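Local coordinates for protein 5-Carboxyvanillate Decarboxylase (Novosphingobium aromaticivorans, PDB 4QRN) that probably removes the 5-carboxyl group from 5-carboxyvanillate as a manganese-containing carboxy-lyase of the amidohydrolase family, at residues M264-L272 and A318-M326. Sequence-based numbering, arbitrary orientation. Where two conformers were deposited one is given.
Sequences MGEALPYWL and AIKFCQQVM
Met264 reaches across to the helix 318-326 and lies over its first turns, and bends at chi2 and chi3 turn SD and CE across the helix face formed by Ile319 and Cys322. Three of its atoms find three partners: CG rests near Ala318 CB, SD sits 3.7 Å from Ile319 CG1, and CE comes 4.0 Å from Cys322 CB. The methionine and isoleucine side chains lie roughly perpendicular, and Val308 and Val331, from strands 306-309 and 331-332 of the barrel, pack against the same methionine. The Met264 side chain is about 13 Å from the manganese.

Further along, Pro269 presents its ring to the helix where the two backbones are closest. Its CG meets two sulfurs, Cys322 SG at 3.9 Å and, less tightly, Met326 SD at 4.2 Å. Toward the C-terminal ends of both segments Leu272 and Val325 run antiparallel alongside one another, bringing CD2 of the leucine to 3.7 Å from CG1 of the valine.

The aromatic part centres on Phe321. With CG anti to the backbone N (chi1 179°), the phenyl group extends to the first turn of the helix 268-272, where CE1 lies 3.5 Å from Pro269 O, which approaches the ring edge near its plane. Tyr270 CD1 lies over one face of this phenyl, yet the planes are inclined at 56°, an oblique pair. The tyrosine hydroxyl hydrogen-bonds to Met264 O of the second subunit, and the two Tyr270 rings meet nearly parallel, so this corner also belongs to the dimer interface.

No hydrogen bond joins the two segments; buried apolar contacts do the work, and the axes of the short pieces 268-272 and 318-326 make an angle of 63°. Such packing of helices that follow the neighbouring parallel strands 259-261 and 306-309 is characteristic of the outer layer of the amidohydrolase (beta/alpha)-barrel.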
loop_
_atom_site.group_PDB
_atom_site.type_symbol
_atom_site.label_atom_id
_atom_site.label_comp_id
_atom_site.label_asym_id
_atom_site.label_seq_id
_atom_site.Cartn_x
_atom_site.Cartn_y
_atom_site.Cartn_z
ATOM N N MET A 264 -1.649 1.243 -11.162
ATOM C CA MET A 264 -2.203 -0.097 -11.008
ATOM C C MET A 264 -3.207 -0.190 -9.869
ATOM O O MET A 264 -3.436 -1.269 -9.301
ATOM C CB MET A 264 -1.085 -1.155 -10.874
ATOM C CG MET A 264 -1.240 -2.380 -11.771
ATOM S SD MET A 264 -0.951 -1.978 -13.525
ATOM C CE MET A 264 -2.600 -1.808 -14.143
ATOM N N GLY A 265 -3.898 0.913 -9.595
ATOM C CA GLY A 265 -4.964 0.894 -8.597
ATOM C C GLY A 265 -4.493 1.197 -7.186
ATOM O O GLY A 265 -5.240 0.964 -6.237
ATOM N N GLU A 266 -3.274 1.729 -7.054
ATOM C CA GLU A 266 -2.742 2.154 -5.752
ATOM C C GLU A 266 -2.830 0.995 -4.743
ATOM O O GLU A 266 -3.208 1.164 -3.589
ATOM C CB GLU A 266 -3.439 3.425 -5.240
ATOM C CG GLU A 266 -3.546 4.557 -6.297
ATOM C CD GLU A 266 -2.241 5.220 -6.722
ATOM O OE1 GLU A 266 -1.168 4.797 -6.256
ATOM O OE2 GLU A 266 -2.304 6.185 -7.551
ATOM N N ALA A 267 -2.497 -0.196 -5.238
ATOM C CA ALA A 267 -2.464 -1.460 -4.501
ATOM C C ALA A 267 -3.821 -2.043 -4.158
ATOM O O ALA A 267 -3.871 -3.189 -3.710
ATOM C CB ALA A 267 -1.570 -1.369 -3.210
ATOM N N LEU A 268 -4.907 -1.286 -4.301
ATOM C CA LEU A 268 -6.190 -1.802 -3.837
ATOM C C LEU A 268 -6.598 -3.120 -4.509
ATOM O O LEU A 268 -7.135 -3.985 -3.820
ATOM C CB LEU A 268 -7.291 -0.742 -3.913
ATOM C CG LEU A 268 -7.037 0.554 -3.118
ATOM C CD1 LEU A 268 -8.339 1.361 -3.024
ATOM C CD2 LEU A 268 -6.492 0.323 -1.715
ATOM N N PRO A 269 -6.333 -3.319 -5.812
ATOM C CA PRO A 269 -6.703 -4.612 -6.405
ATOM C C PRO A 269 -5.981 -5.787 -5.734
ATOM O O PRO A 269 -6.555 -6.874 -5.600
ATOM C CB PRO A 269 -6.330 -4.440 -7.889
ATOM C CG PRO A 269 -6.502 -2.931 -8.101
ATOM C CD PRO A 269 -5.909 -2.338 -6.836
ATOM N N TYR A 270 -4.717 -5.587 -5.349
ATOM C CA TYR A 270 -3.943 -6.639 -4.720
ATOM C C TYR A 270 -4.427 -6.905 -3.296
ATOM O O TYR A 270 -4.456 -8.056 -2.843
ATOM C CB TYR A 270 -2.483 -6.251 -4.755
ATOM C CG TYR A 270 -1.515 -7.312 -4.273
ATOM C CD1 TYR A 270 -1.207 -8.413 -5.051
ATOM C CD2 TYR A 270 -0.864 -7.172 -3.040
ATOM C CE1 TYR A 270 -0.266 -9.351 -4.610
ATOM C CE2 TYR A 270 0.066 -8.088 -2.608
ATOM C CZ TYR A 270 0.370 -9.168 -3.397
ATOM O OH TYR A 270 1.312 -10.088 -3.023
ATOM N N TRP A 271 -4.811 -5.845 -2.591
ATOM C CA TRP A 271 -5.329 -5.955 -1.237
ATOM C C TRP A 271 -6.784 -6.427 -1.179
ATOM O O TRP A 271 -7.326 -6.556 -0.085
ATOM C CB TRP A 271 -5.290 -4.600 -0.557
ATOM C CG TRP A 271 -3.976 -4.092 -0.074
ATOM C CD1 TRP A 271 -3.379 -2.924 -0.447
ATOM C CD2 TRP A 271 -3.171 -4.641 0.973
ATOM N NE1 TRP A 271 -2.244 -2.710 0.303
ATOM C CE2 TRP A 271 -2.097 -3.748 1.183
ATOM C CE3 TRP A 271 -3.293 -5.763 1.787
ATOM C CZ2 TRP A 271 -1.137 -3.960 2.173
ATOM C CZ3 TRP A 271 -2.319 -5.984 2.765
ATOM C CH2 TRP A 271 -1.278 -5.083 2.949
ATOM N N LEU A 272 -7.441 -6.644 -2.319
ATOM C CA LEU A 272 -8.900 -6.729 -2.328
ATOM C C LEU A 272 -9.471 -7.745 -1.351
ATOM O O LEU A 272 -10.462 -7.464 -0.673
ATOM C CB LEU A 272 -9.376 -7.063 -3.733
ATOM C CG LEU A 272 -10.881 -7.168 -3.907
ATOM C CD1 LEU A 272 -11.607 -5.859 -3.495
ATOM C CD2 LEU A 272 -11.174 -7.553 -5.369
ATOM N N ALA A 318 1.629 -7.377 -13.058
ATOM C CA ALA A 318 0.712 -6.517 -12.329
ATOM C C ALA A 318 -0.456 -6.073 -13.205
ATOM O O ALA A 318 -1.602 -6.036 -12.742
ATOM C CB ALA A 318 1.430 -5.326 -11.754
ATOM N N ILE A 319 -0.182 -5.753 -14.464
ATOM C CA ILE A 319 -1.253 -5.379 -15.380
ATOM C C ILE A 319 -2.239 -6.536 -15.521
ATOM O O ILE A 319 -3.449 -6.343 -15.437
ATOM C CB ILE A 319 -0.684 -4.971 -16.755
ATOM C CG1 ILE A 319 0.143 -3.691 -16.605
ATOM C CG2 ILE A 319 -1.803 -4.794 -17.754
ATOM C CD1 ILE A 319 1.020 -3.431 -17.809
ATOM N N LYS A 320 -1.718 -7.737 -15.756
ATOM C CA LYS A 320 -2.592 -8.883 -15.949
ATOM C C LYS A 320 -3.389 -9.200 -14.692
ATOM O O LYS A 320 -4.557 -9.583 -14.775
ATOM C CB LYS A 320 -1.788 -10.100 -16.406
ATOM C CG LYS A 320 -1.338 -10.015 -17.856
ATOM C CD LYS A 320 -0.562 -11.249 -18.286
ATOM C CE LYS A 320 -0.350 -11.278 -19.798
ATOM N NZ LYS A 320 0.452 -12.491 -20.187
ATOM N N PHE A 321 -2.757 -9.075 -13.534
ATOM C CA PHE A 321 -3.449 -9.323 -12.270
ATOM C C PHE A 321 -4.636 -8.374 -12.154
ATOM O O PHE A 321 -5.772 -8.749 -11.846
ATOM C CB PHE A 321 -2.476 -9.118 -11.104
ATOM C CG PHE A 321 -3.112 -9.320 -9.753
ATOM C CD1 PHE A 321 -3.790 -8.278 -9.144
ATOM C CD2 PHE A 321 -3.032 -10.534 -9.096
ATOM C CE1 PHE A 321 -4.391 -8.442 -7.901
ATOM C CE2 PHE A 321 -3.648 -10.708 -7.871
ATOM C CZ PHE A 321 -4.328 -9.657 -7.270
ATOM N N CYS A 322 -4.360 -7.108 -12.432
ATOM C CA CYS A 322 -5.372 -6.093 -12.288
ATOM C C CYS A 322 -6.504 -6.304 -13.333
ATOM O O CYS A 322 -7.681 -6.110 -13.027
ATOM C CB CYS A 322 -4.683 -4.740 -12.424
ATOM S SG CYS A 322 -5.622 -3.341 -11.884
ATOM N N GLN A 323 -6.141 -6.689 -14.556
ATOM C CA GLN A 323 -7.150 -6.985 -15.571
ATOM C C GLN A 323 -8.059 -8.121 -15.111
ATOM O O GLN A 323 -9.264 -8.108 -15.356
ATOM C CB GLN A 323 -6.505 -7.380 -16.907
ATOM C CG GLN A 323 -5.892 -6.196 -17.636
ATOM C CD GLN A 323 -5.078 -6.646 -18.848
ATOM O OE1 GLN A 323 -4.416 -7.681 -18.804
ATOM N NE2 GLN A 323 -5.131 -5.870 -19.940
ATOM N N GLN A 324 -7.492 -9.128 -14.454
ATOM C CA GLN A 324 -8.305 -10.220 -13.950
ATOM C C GLN A 324 -9.250 -9.746 -12.836
ATOM O O GLN A 324 -10.423 -10.141 -12.812
ATOM C CB GLN A 324 -7.404 -11.353 -13.475
ATOM C CG GLN A 324 -8.180 -12.613 -13.067
ATOM C CD GLN A 324 -7.349 -13.618 -12.287
ATOM O OE1 GLN A 324 -6.166 -13.817 -12.564
ATOM N NE2 GLN A 324 -7.974 -14.262 -11.303
ATOM N N VAL A 325 -8.762 -8.922 -11.914
ATOM C CA VAL A 325 -9.584 -8.486 -10.779
ATOM C C VAL A 325 -10.681 -7.509 -11.210
ATOM O O VAL A 325 -11.829 -7.613 -10.788
ATOM C CB VAL A 325 -8.687 -7.796 -9.713
ATOM C CG1 VAL A 325 -9.537 -7.112 -8.637
ATOM C CG2 VAL A 325 -7.749 -8.817 -9.084
ATOM N N MET A 326 -10.305 -6.543 -12.043
ATOM C CA MET A 326 -11.200 -5.435 -12.401
ATOM C C MET A 326 -12.036 -5.756 -13.635
ATOM O O MET A 326 -13.083 -5.140 -13.833
ATOM C CB MET A 326 -10.400 -4.178 -12.789
ATOM C CG MET A 326 -9.307 -3.681 -11.905
ATOM S SD MET A 326 -9.822 -2.580 -10.648
ATOM C CE MET A 326 -10.865 -1.376 -11.466
#